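Local coordinates for protein Asp/Glu-specific dipeptidyl-peptidase (Flavobacterium psychrophilum, PDB 5JXF) that removes dipeptides from the N-termini of oligopeptides, cutting strictly after an acidic residue, Asp or Glu, as a serine-type peptidase of family S46, at residues T191-N196 against I577-N582; Y292-A297 against A559-Y564; K369-K374 against N386-F391. One frame throughout, in Å; residues are numbered along the deposited sequence.

The three contacts form a chain of neighbours on one side of the molecule and are nested in sequence, contact 3 within the loop closed by contact 2 and contact 2 within that of contact 1. Contacts 1 and 2 lie with their centres about 12 Å apart and are joined by F578 O and Y292 OH, 2.6 Å apart; contacts 2 and 3, about 10 Å between centres, share the packing around F391. Contact 1 lies nearest the substrate pocket: the F578 side chain is about 11 Å from that of R680, by similarity the determinant of acidic P1 specificity, and about 14 Å from the bound aspartic acid. Contacts 2 and 3 lie away from the annotated sites.

Contact 1. Residues T191-N196 against I577-N582; sequences TFFEGN and IFPDAN
F193 lays a ring face against P579 where the turn of a beta hairpin, closing strands 186-192 and 197-214, leans on the irregular loop that leads from helix 547-571 to strand 586-591. F193 and E194 take left-handed backbone angles, and G195 N closes the turn on F192 O. The tight side is built on two phenylalanine rings, with P579 over one and the N582 amide over the other. P579 CB lies 3.7 Å from the centroid of the F193 ring, a CH-pi contact over the face and displaced toward the rim, while I577 CG2 touches the ring at its edge. The CB of F193 leads away from the loop, but a chi1 of -74°, with CG anti to the carbonyl carbon, brings the ring back over the proline.

F192 shares P579 with F193 but turns a face to N582. The amide of N582 stands nearly upright on its ring, the two planes 78° apart, with ND2 3.3 Å above the ring centre; P579 CB comes to the ring edge. The same ND2 donates to T191 O at a modelled 2.5 Å, short enough that its exact length is doubtful, while OD1 of N582 is held by T584 and R586. With an alanine here in place of F192 the ring under ND2 is gone, and the N582 amide would probably be freer to turn, with a gap opened beside P579 CB. The looser end lies at E194, only partly exposed, whose bent chain brings its carboxylate toward that of D580, with the planes nearly perpendicular. Two such charges so close could raise the proton affinity of one of them. D580 OD1 is engaged by E291 N, and it is the other oxygen, OD2, that stands 3.7 Å from OE2 of E194.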
ATOM      1  N   THR A 191      16.971 -37.212  -3.736  1.00 59.21           N
ATOM      2  CA  THR A 191      16.343 -37.482  -5.015  1.00 59.78           C
ATOM      3  C   THR A 191      16.243 -36.212  -5.847  1.00 56.04           C
ATOM      4  O   THR A 191      15.843 -35.165  -5.348  1.00 59.32           O
ATOM      5  CB  THR A 191      14.955 -38.076  -4.817  1.00 63.69           C
ATOM      6  OG1 THR A 191      15.000 -39.024  -3.747  1.00 62.85           O
ATOM      7  CG2 THR A 191      14.486 -38.747  -6.081  1.00 55.55           C
ATOM      8  N   PHE A 192      16.621 -36.304  -7.117  1.00 54.99           N
ATOM      9  CA  PHE A 192      16.562 -35.164  -8.030  1.00 56.82           C
ATOM     10  C   PHE A 192      15.686 -35.448  -9.256  1.00 60.84           C
ATOM     11  O   PHE A 192      15.527 -36.604  -9.671  1.00 60.81           O
ATOM     12  CB  PHE A 192      17.968 -34.775  -8.503  1.00 55.60           C
ATOM     13  CG  PHE A 192      18.842 -34.160  -7.437  1.00 56.13           C
ATOM     14  CD1 PHE A 192      19.367 -34.931  -6.408  1.00 53.90           C
ATOM     15  CD2 PHE A 192      19.173 -32.806  -7.492  1.00 49.08           C
ATOM     16  CE1 PHE A 192      20.178 -34.357  -5.438  1.00 47.07           C
ATOM     17  CE2 PHE A 192      20.000 -32.223  -6.530  1.00 45.86           C
ATOM     18  CZ  PHE A 192      20.499 -32.990  -5.502  1.00 48.53           C
ATOM     19  N   PHE A 193      15.142 -34.383  -9.841  1.00 54.21           N
ATOM     20  CA  PHE A 193      14.352 -34.471 -11.067  1.00 57.27           C
ATOM     21  C   PHE A 193      13.241 -35.505 -10.933  1.00 67.40           C
ATOM     22  O   PHE A 193      13.003 -36.290 -11.855  1.00 78.58           O
ATOM     23  CB  PHE A 193      15.239 -34.827 -12.269  1.00 64.49           C
ATOM     24  CG  PHE A 193      16.107 -33.696 -12.762  1.00 65.36           C
ATOM     25  CD1 PHE A 193      15.550 -32.614 -13.423  1.00 67.41           C
ATOM     26  CD2 PHE A 193      17.484 -33.746 -12.615  1.00 66.17           C
ATOM     27  CE1 PHE A 193      16.351 -31.579 -13.900  1.00 64.91           C
ATOM     28  CE2 PHE A 193      18.292 -32.714 -13.089  1.00 65.11           C
ATOM     29  CZ  PHE A 193      17.721 -31.627 -13.728  1.00 64.29           C
ATOM     30  N   GLU A 194      12.603 -35.528  -9.764  1.00 65.00           N
ATOM     31  CA  GLU A 194      11.410 -36.348  -9.526  1.00 67.50           C
ATOM     32  C   GLU A 194      11.720 -37.842  -9.545  1.00 70.42           C
ATOM     33  O   GLU A 194      10.811 -38.663  -9.599  1.00 79.11           O
ATOM     34  CB  GLU A 194      10.323 -36.030 -10.562  1.00 75.02           C
ATOM     35  CG  GLU A 194       9.827 -34.585 -10.526  1.00 81.77           C
ATOM     36  CD  GLU A 194       8.862 -34.311  -9.380  1.00 90.08           C
ATOM     37  OE1 GLU A 194       8.500 -35.267  -8.659  1.00 93.24           O
ATOM     38  OE2 GLU A 194       8.482 -33.133  -9.196  1.00 90.17           O
ATOM     39  N   GLY A 195      13.003 -38.187  -9.510  1.00 70.08           N
ATOM     40  CA  GLY A 195      13.418 -39.580  -9.442  1.00 69.68           C
ATOM     41  C   GLY A 195      14.298 -40.035 -10.588  1.00 68.78           C
ATOM     42  O   GLY A 195      14.727 -41.195 -10.630  1.00 70.73           O
ATOM     43  N   ASN A 196      14.568 -39.128 -11.524  1.00 67.15           N
ATOM     44  CA  ASN A 196      15.439 -39.433 -12.657  1.00 74.46           C
ATOM     45  C   ASN A 196      16.917 -39.418 -12.291  1.00 74.51           C
ATOM     46  O   ASN A 196      17.767 -39.832 -13.076  1.00 68.60           O
ATOM     47  CB  ASN A 196      15.190 -38.446 -13.797  1.00 79.54           C
ATOM     48  CG  ASN A 196      13.882 -38.697 -14.509  1.00 81.33           C
ATOM     49  OD1 ASN A 196      13.774 -39.617 -15.319  1.00 84.77           O
ATOM     50  ND2 ASN A 196      12.882 -37.866 -14.229  1.00 82.25           N
ATOM     51  N   ILE A 577      17.351 -26.124 -18.109  1.00 63.98           N
ATOM     52  CA  ILE A 577      16.543 -26.878 -17.162  1.00 62.09           C
ATOM     53  C   ILE A 577      17.359 -27.213 -15.919  1.00 64.50           C
ATOM     54  O   ILE A 577      18.446 -27.778 -16.000  1.00 73.91           O
ATOM     55  CB  ILE A 577      15.963 -28.158 -17.795  1.00 65.36           C
ATOM     56  CG1 ILE A 577      14.685 -27.804 -18.560  1.00 64.16           C
ATOM     57  CG2 ILE A 577      15.625 -29.184 -16.729  1.00 62.76           C
ATOM     58  CD1 ILE A 577      14.102 -28.933 -19.354  1.00 70.69           C
ATOM     59  N   PHE A 578      16.824 -26.815 -14.773  1.00 59.76           N
ATOM     60  CA  PHE A 578      17.454 -27.056 -13.489  1.00 57.68           C
ATOM     61  C   PHE A 578      16.564 -27.970 -12.669  1.00 58.72           C
ATOM     62  O   PHE A 578      15.355 -27.946 -12.827  1.00 63.12           O
ATOM     63  CB  PHE A 578      17.707 -25.739 -12.747  1.00 59.22           C
ATOM     64  CG  PHE A 578      16.467 -24.921 -12.510  1.00 60.70           C
ATOM     65  CD1 PHE A 578      15.980 -24.072 -13.494  1.00 60.62           C
ATOM     66  CD2 PHE A 578      15.810 -24.967 -11.285  1.00 62.35           C
ATOM     67  CE1 PHE A 578      14.845 -23.295 -13.269  1.00 60.22           C
ATOM     68  CE2 PHE A 578      14.669 -24.187 -11.048  1.00 53.36           C
ATOM     69  CZ  PHE A 578      14.188 -23.354 -12.045  1.00 53.89           C
ATOM     70  N   PRO A 579      17.163 -28.788 -11.794  1.00 58.91           N
ATOM     71  CA  PRO A 579      16.380 -29.678 -10.936  1.00 56.81           C
ATOM     72  C   PRO A 579      15.578 -28.895  -9.910  1.00 57.02           C
ATOM     73  O   PRO A 579      16.052 -27.863  -9.432  1.00 55.57           O
ATOM     74  CB  PRO A 579      17.453 -30.535 -10.253  1.00 52.07           C
ATOM     75  CG  PRO A 579      18.658 -29.697 -10.273  1.00 51.37           C
ATOM     76  CD  PRO A 579      18.607 -28.954 -11.575  1.00 50.08           C
ATOM     77  N   ASP A 580      14.394 -29.389  -9.569  1.00 52.22           N
ATOM     78  CA  ASP A 580      13.541 -28.755  -8.565  1.00 49.17           C
ATOM     79  C   ASP A 580      14.332 -28.712  -7.272  1.00 48.51           C
ATOM     80  O   ASP A 580      15.190 -29.551  -7.062  1.00 48.09           O
ATOM     81  CB  ASP A 580      12.226 -29.535  -8.381  1.00 49.94           C
ATOM     82  CG  ASP A 580      11.133 -29.153  -9.418  1.00 60.87           C
ATOM     83  OD1 ASP A 580      10.931 -27.949  -9.703  1.00 60.58           O
ATOM     84  OD2 ASP A 580      10.450 -30.066  -9.935  1.00 56.41           O
ATOM     85  N   ALA A 581      14.072 -27.742  -6.406  1.00 44.93           N
ATOM     86  CA  ALA A 581      14.754 -27.719  -5.116  1.00 48.69           C
ATOM     87  C   ALA A 581      14.340 -28.949  -4.318  1.00 50.76           C
ATOM     88  O   ALA A 581      13.209 -29.424  -4.442  1.00 51.37           O
ATOM     89  CB  ALA A 581      14.430 -26.431  -4.345  1.00 53.37           C
ATOM     90  N   ASN A 582      15.258 -29.458  -3.501  1.00 42.34           N
ATOM     91  CA  ASN A 582      15.007 -30.627  -2.674  1.00 45.31           C
ATOM     92  C   ASN A 582      15.843 -30.601  -1.416  1.00 47.50           C
ATOM     93  O   ASN A 582      16.370 -31.637  -0.992  1.00 48.14           O
ATOM     94  CB  ASN A 582      15.286 -31.914  -3.464  1.00 49.18           C
ATOM     95  CG  ASN A 582      16.737 -32.025  -3.916  1.00 52.38           C
ATOM     96  OD1 ASN A 582      17.534 -31.097  -3.745  1.00 55.45           O
ATOM     97  ND2 ASN A 582      17.079 -33.160  -4.517  1.00 50.71           N
TER

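Contact 2. Residues Y292-A297 against A559-Y564; sequences YLPSFA and ALQRIY
Y564 and Q561, one turn apart on helix 547-571, reach across to Y292, L293 and P294, the last residues before helix 295-325, with P294 in the N-cap position. This helix flank packed against a helix start joins the two helices beside helices 360-375 and 386-415, away from the annotated sites, and side-chain shape decides how it fits. Y564 has CG anti to the backbone N (chi1 -169°), which carries the ring alongside segment 292-297, so that the CE2 edge does the touching. P294 N lies near the ring plane, 3.8 Å from CE2, and P294 CB touches the same carbon at 4.1 Å. Y292 O approaches the ring obliquely.

Q561 starts the same way, CG anti to its backbone N, but then bends at chi2 (56°), folding the amide over toward the turn of chain before the helix. The end of the side chain crosses L293 at about a right angle and meets P294 on a slant. Its NE2 is 3.5 Å from Y292 O without forming a hydrogen bond; that carbonyl instead receives a weak one from Q568 NE2. All five touching residues are buried, so leaving polar ends without partners probably carries some cost, and Y564 OH has none in the model. Nor has Q561 OE1, whose nearest atoms in segment 292-297 are carbons, L293 CD2 at 3.7 Å and P294 CD at 3.5 Å.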
ATOM      1  N   TYR A 292       7.879 -27.589 -13.001  1.00 63.37           N
ATOM      2  CA  TYR A 292       7.544 -28.383 -14.171  1.00 68.91           C
ATOM      3  C   TYR A 292       6.197 -29.092 -14.069  1.00 71.58           C
ATOM      4  O   TYR A 292       5.995 -30.146 -14.672  1.00 71.65           O
ATOM      5  CB  TYR A 292       8.661 -29.384 -14.411  1.00 64.18           C
ATOM      6  CG  TYR A 292      10.007 -28.707 -14.421  1.00 69.60           C
ATOM      7  CD1 TYR A 292      10.388 -27.910 -15.489  1.00 70.27           C
ATOM      8  CD2 TYR A 292      10.886 -28.836 -13.345  1.00 67.05           C
ATOM      9  CE1 TYR A 292      11.613 -27.280 -15.502  1.00 69.90           C
ATOM     10  CE2 TYR A 292      12.112 -28.201 -13.348  1.00 64.72           C
ATOM     11  CZ  TYR A 292      12.467 -27.423 -14.429  1.00 66.78           C
ATOM     12  OH  TYR A 292      13.683 -26.787 -14.450  1.00 60.01           O
ATOM     13  N   LEU A 293       5.279 -28.504 -13.313  1.00 72.35           N
ATOM     14  CA  LEU A 293       3.970 -29.099 -13.111  1.00 66.15           C
ATOM     15  C   LEU A 293       3.121 -28.995 -14.369  1.00 71.68           C
ATOM     16  O   LEU A 293       3.371 -28.157 -15.229  1.00 72.90           O
ATOM     17  CB  LEU A 293       3.256 -28.430 -11.937  1.00 60.27           C
ATOM     18  CG  LEU A 293       3.754 -28.817 -10.546  1.00 58.84           C
ATOM     19  CD1 LEU A 293       2.997 -28.062  -9.470  1.00 60.71           C
ATOM     20  CD2 LEU A 293       3.650 -30.317 -10.337  1.00 55.09           C
ATOM     21  N   PRO A 294       2.126 -29.879 -14.491  1.00 74.86           N
ATOM     22  CA  PRO A 294       1.092 -29.795 -15.522  1.00 75.52           C
ATOM     23  C   PRO A 294       0.104 -28.686 -15.204  1.00 73.46           C
ATOM     24  O   PRO A 294       0.083 -28.229 -14.065  1.00 74.09           O
ATOM     25  CB  PRO A 294       0.408 -31.145 -15.417  1.00 75.82           C
ATOM     26  CG  PRO A 294       0.508 -31.428 -13.943  1.00 75.46           C
ATOM     27  CD  PRO A 294       1.912 -31.049 -13.623  1.00 71.13           C
ATOM     28  N   SER A 295      -0.706 -28.294 -16.185  1.00 75.00           N
ATOM     29  CA  SER A 295      -1.755 -27.298 -15.997  1.00 77.31           C
ATOM     30  C   SER A 295      -2.648 -27.632 -14.818  1.00 77.43           C
ATOM     31  O   SER A 295      -3.044 -26.760 -14.042  1.00 72.86           O
ATOM     32  CB  SER A 295      -2.625 -27.188 -17.256  1.00 85.91           C
ATOM     33  OG  SER A 295      -1.919 -26.610 -18.339  1.00 91.66           O
ATOM     34  N   PHE A 296      -2.962 -28.915 -14.697  1.00 80.46           N
ATOM     35  CA  PHE A 296      -3.990 -29.369 -13.777  1.00 78.98           C
ATOM     36  C   PHE A 296      -3.527 -29.286 -12.329  1.00 76.24           C
ATOM     37  O   PHE A 296      -4.344 -29.199 -11.407  1.00 69.20           O
ATOM     38  CB  PHE A 296      -4.405 -30.790 -14.149  1.00 84.28           C
ATOM     39  CG  PHE A 296      -4.558 -30.995 -15.633  1.00 87.94           C
ATOM     40  CD1 PHE A 296      -5.675 -30.506 -16.302  1.00 89.62           C
ATOM     41  CD2 PHE A 296      -3.582 -31.662 -16.362  1.00 85.11           C
ATOM     42  CE1 PHE A 296      -5.820 -30.685 -17.667  1.00 88.39           C
ATOM     43  CE2 PHE A 296      -3.719 -31.842 -17.726  1.00 83.65           C
ATOM     44  CZ  PHE A 296      -4.844 -31.351 -18.381  1.00 87.11           C
ATOM     45  N   ALA A 297      -2.210 -29.280 -12.141  1.00 77.64           N
ATOM     46  CA  ALA A 297      -1.629 -29.158 -10.811  1.00 74.87           C
ATOM     47  C   ALA A 297      -1.776 -27.732 -10.320  1.00 71.02           C
ATOM     48  O   ALA A 297      -2.152 -27.490  -9.174  1.00 74.87           O
ATOM     49  CB  ALA A 297      -0.161 -29.573 -10.822  1.00 73.55           C
ATOM     50  N   ALA A 559       4.380 -40.854 -10.112  1.00 72.78           N
ATOM     51  CA  ALA A 559       5.039 -41.672 -11.118  1.00 74.91           C
ATOM     52  C   ALA A 559       4.936 -41.002 -12.473  1.00 76.21           C
ATOM     53  O   ALA A 559       5.905 -40.901 -13.226  1.00 79.32           O
ATOM     54  CB  ALA A 559       4.425 -43.058 -11.164  1.00 82.60           C
ATOM     55  N   LEU A 560       3.742 -40.532 -12.779  1.00 78.20           N
ATOM     56  CA  LEU A 560       3.514 -39.822 -14.018  1.00 79.37           C
ATOM     57  C   LEU A 560       4.373 -38.548 -14.074  1.00 75.20           C
ATOM     58  O   LEU A 560       4.933 -38.201 -15.116  1.00 75.22           O
ATOM     59  CB  LEU A 560       2.031 -39.505 -14.153  1.00 82.08           C
ATOM     60  CG  LEU A 560       1.020 -40.573 -14.576  1.00 89.51           C
ATOM     61  CD1 LEU A 560      -0.362 -40.040 -14.309  1.00 93.85           C
ATOM     62  CD2 LEU A 560       1.165 -40.956 -16.043  1.00 89.16           C
ATOM     63  N   GLN A 561       4.490 -37.874 -12.935  1.00 70.57           N
ATOM     64  CA  GLN A 561       5.302 -36.661 -12.828  1.00 73.62           C
ATOM     65  C   GLN A 561       6.790 -36.963 -13.050  1.00 70.53           C
ATOM     66  O   GLN A 561       7.510 -36.174 -13.665  1.00 72.37           O
ATOM     67  CB  GLN A 561       5.085 -36.001 -11.461  1.00 72.18           C
ATOM     68  CG  GLN A 561       5.833 -34.699 -11.259  1.00 69.52           C
ATOM     69  CD  GLN A 561       5.515 -33.671 -12.321  1.00 74.06           C
ATOM     70  OE1 GLN A 561       4.364 -33.250 -12.468  1.00 80.55           O
ATOM     71  NE2 GLN A 561       6.535 -33.255 -13.067  1.00 70.80           N
ATOM     72  N   ARG A 562       7.239 -38.112 -12.553  1.00 69.59           N
ATOM     73  CA  ARG A 562       8.601 -38.569 -12.806  1.00 70.23           C
ATOM     74  C   ARG A 562       8.876 -38.677 -14.308  1.00 74.01           C
ATOM     75  O   ARG A 562       9.945 -38.279 -14.779  1.00 73.72           O
ATOM     76  CB  ARG A 562       8.854 -39.915 -12.119  1.00 74.96           C
ATOM     77  CG  ARG A 562      10.223 -40.526 -12.410  1.00 71.36           C
ATOM     78  CD  ARG A 562      10.494 -41.761 -11.557  1.00 75.76           C
ATOM     79  NE  ARG A 562       9.691 -42.909 -11.977  1.00 84.20           N
ATOM     80  CZ  ARG A 562       8.608 -43.340 -11.336  1.00 86.58           C
ATOM     81  NH1 ARG A 562       8.204 -42.723 -10.235  1.00 91.13           N
ATOM     82  NH2 ARG A 562       7.930 -44.386 -11.788  1.00 87.21           N
ATOM     83  N   ILE A 563       7.902 -39.203 -15.054  1.00 79.07           N
ATOM     84  CA  ILE A 563       8.048 -39.400 -16.498  1.00 80.22           C
ATOM     85  C   ILE A 563       7.908 -38.085 -17.254  1.00 80.66           C
ATOM     86  O   ILE A 563       8.622 -37.832 -18.229  1.00 82.32           O
ATOM     87  CB  ILE A 563       7.012 -40.394 -17.033  1.00 89.52           C
ATOM     88  CG1 ILE A 563       7.218 -41.767 -16.399  1.00 93.88           C
ATOM     89  CG2 ILE A 563       7.085 -40.501 -18.553  1.00 92.61           C
ATOM     90  CD1 ILE A 563       6.206 -42.787 -16.866  1.00 94.78           C
ATOM     91  N   TYR A 564       6.981 -37.254 -16.793  1.00 75.96           N
ATOM     92  CA  TYR A 564       6.777 -35.933 -17.367  1.00 76.73           C
ATOM     93  C   TYR A 564       8.076 -35.129 -17.281  1.00 79.10           C
ATOM     94  O   TYR A 564       8.438 -34.419 -18.223  1.00 80.94           O
ATOM     95  CB  TYR A 564       5.635 -35.212 -16.644  1.00 78.97           C
ATOM     96  CG  TYR A 564       5.156 -33.941 -17.312  1.00 81.17           C
ATOM     97  CD1 TYR A 564       5.329 -33.731 -18.676  1.00 82.23           C
ATOM     98  CD2 TYR A 564       4.541 -32.944 -16.569  1.00 82.14           C
ATOM     99  CE1 TYR A 564       4.894 -32.564 -19.278  1.00 84.42           C
ATOM    100  CE2 TYR A 564       4.105 -31.776 -17.154  1.00 81.58           C
ATOM    101  CZ  TYR A 564       4.284 -31.585 -18.507  1.00 85.26           C
ATOM    102  OH  TYR A 564       3.842 -30.414 -19.080  1.00 84.10           O
TER

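Contact 3. Residues K369-K374 against N386-F391; sequences KDFQQK and NLLADF
Segments 369-374 and 386-391, on consecutive helices 360-375 and 386-415 joined by a short connection into a helical hairpin, run roughly antiparallel, their axes 140° apart and 10.7 Å at closest approach, with Q372 and L388 nearest in the backbone.

At this spacing the helices meet through the ends of side chains rather than through backbone. L388 is the central piece. Its CD1 touches two neighbouring residues of the other helix: F371 CD2 at 3.8 Å and, at about a right angle to it, Q372 OE1 at 3.4 Å. The leucine slants across the F371 side chain, whereas it and Q372 slide past each other in opposite directions, so that the amide oxygen rests against a methyl group. Q372 is extended beyond CG, but its chi1 of -139° lies away from a staggered position. F371 sits where helix 360-375 is kinked, the nitrogens of D370, Q373 and K374 lacking the usual bond to the preceding turn and K374 N reaching F371 O, only three residues back, at 2.7 Å. Its CG is anti to its backbone N (chi1 169°), which turns the ring toward the partner helix; L387 CD1 meets the ring at its edge, 4.3 Å from CZ. F371, L387 and L388 thus form the apolar inner side, and the Q372 side chain lies along L388 at the more exposed edge.

Beneath the hairpin runs helix 547-571. F371 packs on its A567 and sets its ring edge-to-face with that of Y564, while L387 and F391 both rest on L560, and F391 also reaches P294, just ahead of helix 295-325.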
ATOM      1  N   LYS A 369       0.413 -27.759 -25.174  1.00101.69           N
ATOM      2  CA  LYS A 369      -0.053 -27.962 -26.541  1.00105.74           C
ATOM      3  C   LYS A 369       1.138 -27.996 -27.508  1.00105.29           C
ATOM      4  O   LYS A 369       1.000 -28.398 -28.660  1.00109.22           O
ATOM      5  CB  LYS A 369      -1.052 -26.871 -26.939  1.00105.62           C
ATOM      6  CG  LYS A 369      -2.437 -27.049 -26.330  1.00103.12           C
ATOM      7  N   ASP A 370       2.306 -27.580 -27.025  1.00101.36           N
ATOM      8  CA  ASP A 370       3.544 -27.663 -27.798  1.00101.39           C
ATOM      9  C   ASP A 370       4.374 -28.859 -27.350  1.00 98.70           C
ATOM     10  O   ASP A 370       5.233 -29.347 -28.084  1.00 98.13           O
ATOM     11  CB  ASP A 370       4.365 -26.380 -27.648  1.00 97.89           C
ATOM     12  CG  ASP A 370       5.700 -26.454 -28.368  1.00 98.55           C
ATOM     13  OD1 ASP A 370       5.772 -27.098 -29.437  1.00101.70           O
ATOM     14  OD2 ASP A 370       6.686 -25.883 -27.857  1.00101.28           O
ATOM     15  N   PHE A 371       4.118 -29.314 -26.129  1.00100.39           N
ATOM     16  CA  PHE A 371       4.819 -30.459 -25.563  1.00 98.22           C
ATOM     17  C   PHE A 371       4.572 -31.700 -26.408  1.00100.51           C
ATOM     18  O   PHE A 371       5.496 -32.282 -26.968  1.00103.06           O
ATOM     19  CB  PHE A 371       4.367 -30.700 -24.119  1.00 94.73           C
ATOM     20  CG  PHE A 371       4.827 -32.013 -23.544  1.00 93.13           C
ATOM     21  CD1 PHE A 371       6.154 -32.204 -23.193  1.00 90.14           C
ATOM     22  CD2 PHE A 371       3.928 -33.056 -23.346  1.00 93.87           C
ATOM     23  CE1 PHE A 371       6.577 -33.411 -22.662  1.00 87.71           C
ATOM     24  CE2 PHE A 371       4.348 -34.267 -22.814  1.00 89.64           C
ATOM     25  CZ  PHE A 371       5.672 -34.443 -22.472  1.00 91.33           C
ATOM     26  N   GLN A 372       3.306 -32.085 -26.493  1.00101.14           N
ATOM     27  CA  GLN A 372       2.890 -33.248 -27.260  1.00108.19           C
ATOM     28  C   GLN A 372       3.143 -33.094 -28.754  1.00109.24           C
ATOM     29  O   GLN A 372       3.319 -34.085 -29.464  1.00108.99           O
ATOM     30  CB  GLN A 372       1.416 -33.529 -27.006  1.00109.54           C
ATOM     31  CG  GLN A 372       1.097 -34.998 -26.862  1.00110.94           C
ATOM     32  CD  GLN A 372      -0.182 -35.232 -26.080  1.00111.99           C
ATOM     33  OE1 GLN A 372      -0.562 -34.421 -25.260  1.00110.59           O
ATOM     34  NE2 GLN A 372      -0.870 -36.313 -26.370  1.00114.17           N
ATOM     35  N   GLN A 373       3.169 -31.850 -29.225  1.00104.65           N
ATOM     36  CA  GLN A 373       3.551 -31.573 -30.605  1.00104.08           C
ATOM     37  C   GLN A 373       5.028 -31.899 -30.796  1.00103.06           C
ATOM     38  O   GLN A 373       5.523 -31.981 -31.920  1.00103.23           O
ATOM     39  CB  GLN A 373       3.270 -30.113 -30.972  1.00102.53           C
ATOM     40  N   LYS A 374       5.723 -32.088 -29.680  1.00102.93           N
ATOM     41  CA  LYS A 374       7.130 -32.439 -29.697  1.00101.36           C
ATOM     42  C   LYS A 374       7.341 -33.911 -29.341  1.00100.55           C
ATOM     43  O   LYS A 374       8.435 -34.437 -29.535  1.00101.44           O
ATOM     44  CB  LYS A 374       7.918 -31.538 -28.739  1.00 96.18           C
ATOM     45  N   ASN A 386       0.156 -39.489 -23.864  1.00 99.90           N
ATOM     46  CA  ASN A 386      -0.966 -39.796 -22.994  1.00 98.37           C
ATOM     47  C   ASN A 386      -0.871 -39.109 -21.624  1.00 99.98           C
ATOM     48  O   ASN A 386      -1.893 -38.733 -21.051  1.00101.23           O
ATOM     49  CB  ASN A 386      -1.062 -41.312 -22.819  1.00 99.00           C
ATOM     50  CG  ASN A 386      -1.748 -42.004 -23.999  1.00103.83           C
ATOM     51  OD1 ASN A 386      -2.627 -41.438 -24.664  1.00105.13           O
ATOM     52  ND2 ASN A 386      -1.374 -43.251 -24.230  1.00103.40           N
ATOM     53  N   LEU A 387       0.361 -38.942 -21.129  1.00 93.23           N
ATOM     54  CA  LEU A 387       0.663 -38.245 -19.867  1.00 94.43           C
ATOM     55  C   LEU A 387      -0.313 -37.132 -19.492  1.00 91.99           C
ATOM     56  O   LEU A 387      -0.953 -37.184 -18.446  1.00 91.57           O
ATOM     57  CB  LEU A 387       2.071 -37.647 -19.930  1.00 93.14           C
ATOM     58  CG  LEU A 387       3.249 -38.615 -19.994  1.00 94.08           C
ATOM     59  CD1 LEU A 387       4.554 -37.839 -20.119  1.00 88.51           C
ATOM     60  CD2 LEU A 387       3.268 -39.532 -18.775  1.00 89.44           C
ATOM     61  N   LEU A 388      -0.428 -36.134 -20.358  1.00 92.10           N
ATOM     62  CA  LEU A 388      -1.298 -34.995 -20.095  1.00 92.76           C
ATOM     63  C   LEU A 388      -2.752 -35.423 -19.873  1.00 93.81           C
ATOM     64  O   LEU A 388      -3.445 -34.866 -19.020  1.00 93.62           O
ATOM     65  CB  LEU A 388      -1.202 -33.987 -21.242  1.00 94.07           C
ATOM     66  CG  LEU A 388       0.176 -33.337 -21.416  1.00 95.37           C
ATOM     67  CD1 LEU A 388       0.219 -32.456 -22.655  1.00 98.93           C
ATOM     68  CD2 LEU A 388       0.560 -32.533 -20.177  1.00 89.56           C
ATOM     69  N   ALA A 389      -3.205 -36.423 -20.623  1.00 97.70           N
ATOM     70  CA  ALA A 389      -4.568 -36.920 -20.465  1.00 95.71           C
ATOM     71  C   ALA A 389      -4.727 -37.661 -19.140  1.00 93.57           C
ATOM     72  O   ALA A 389      -5.727 -37.488 -18.439  1.00 91.72           O
ATOM     73  CB  ALA A 389      -4.947 -37.821 -21.629  1.00100.95           C
ATOM     74  N   ASP A 390      -3.738 -38.484 -18.796  1.00 90.07           N
ATOM     75  CA  ASP A 390      -3.759 -39.203 -17.526  1.00 91.63           C
ATOM     76  C   ASP A 390      -3.776 -38.231 -16.347  1.00 89.27           C
ATOM     77  O   ASP A 390      -4.552 -38.397 -15.405  1.00 91.29           O
ATOM     78  CB  ASP A 390      -2.562 -40.151 -17.419  1.00 94.36           C
ATOM     79  CG  ASP A 390      -2.660 -41.323 -18.377  1.00 96.42           C
ATOM     80  OD1 ASP A 390      -3.782 -41.831 -18.564  1.00 99.37           O
ATOM     81  OD2 ASP A 390      -1.622 -41.744 -18.935  1.00 97.05           O
ATOM     82  N   PHE A 391      -2.933 -37.207 -16.413  1.00 84.34           N
ATOM     83  CA  PHE A 391      -2.890 -36.193 -15.370  1.00 80.80           C
ATOM     84  C   PHE A 391      -4.272 -35.617 -15.091  1.00 85.54           C
ATOM     85  O   PHE A 391      -4.720 -35.587 -13.942  1.00 86.04           O
ATOM     86  CB  PHE A 391      -1.932 -35.064 -15.749  1.00 79.68           C
ATOM     87  CG  PHE A 391      -0.494 -35.361 -15.445  1.00 79.64           C
ATOM     88  CD1 PHE A 391       0.080 -36.560 -15.784  1.00 91.22           C
ATOM     89  CD2 PHE A 391       0.268 -34.454 -14.775  1.00 81.09           C
ATOM     90  CE1 PHE A 391       1.401 -36.795 -15.502  1.00 90.64           C
ATOM     91  CE2 PHE A 391       1.579 -34.698 -14.477  1.00 81.97           C
ATOM     92  CZ  PHE A 391       2.145 -35.864 -14.828  1.00 81.34           C
TER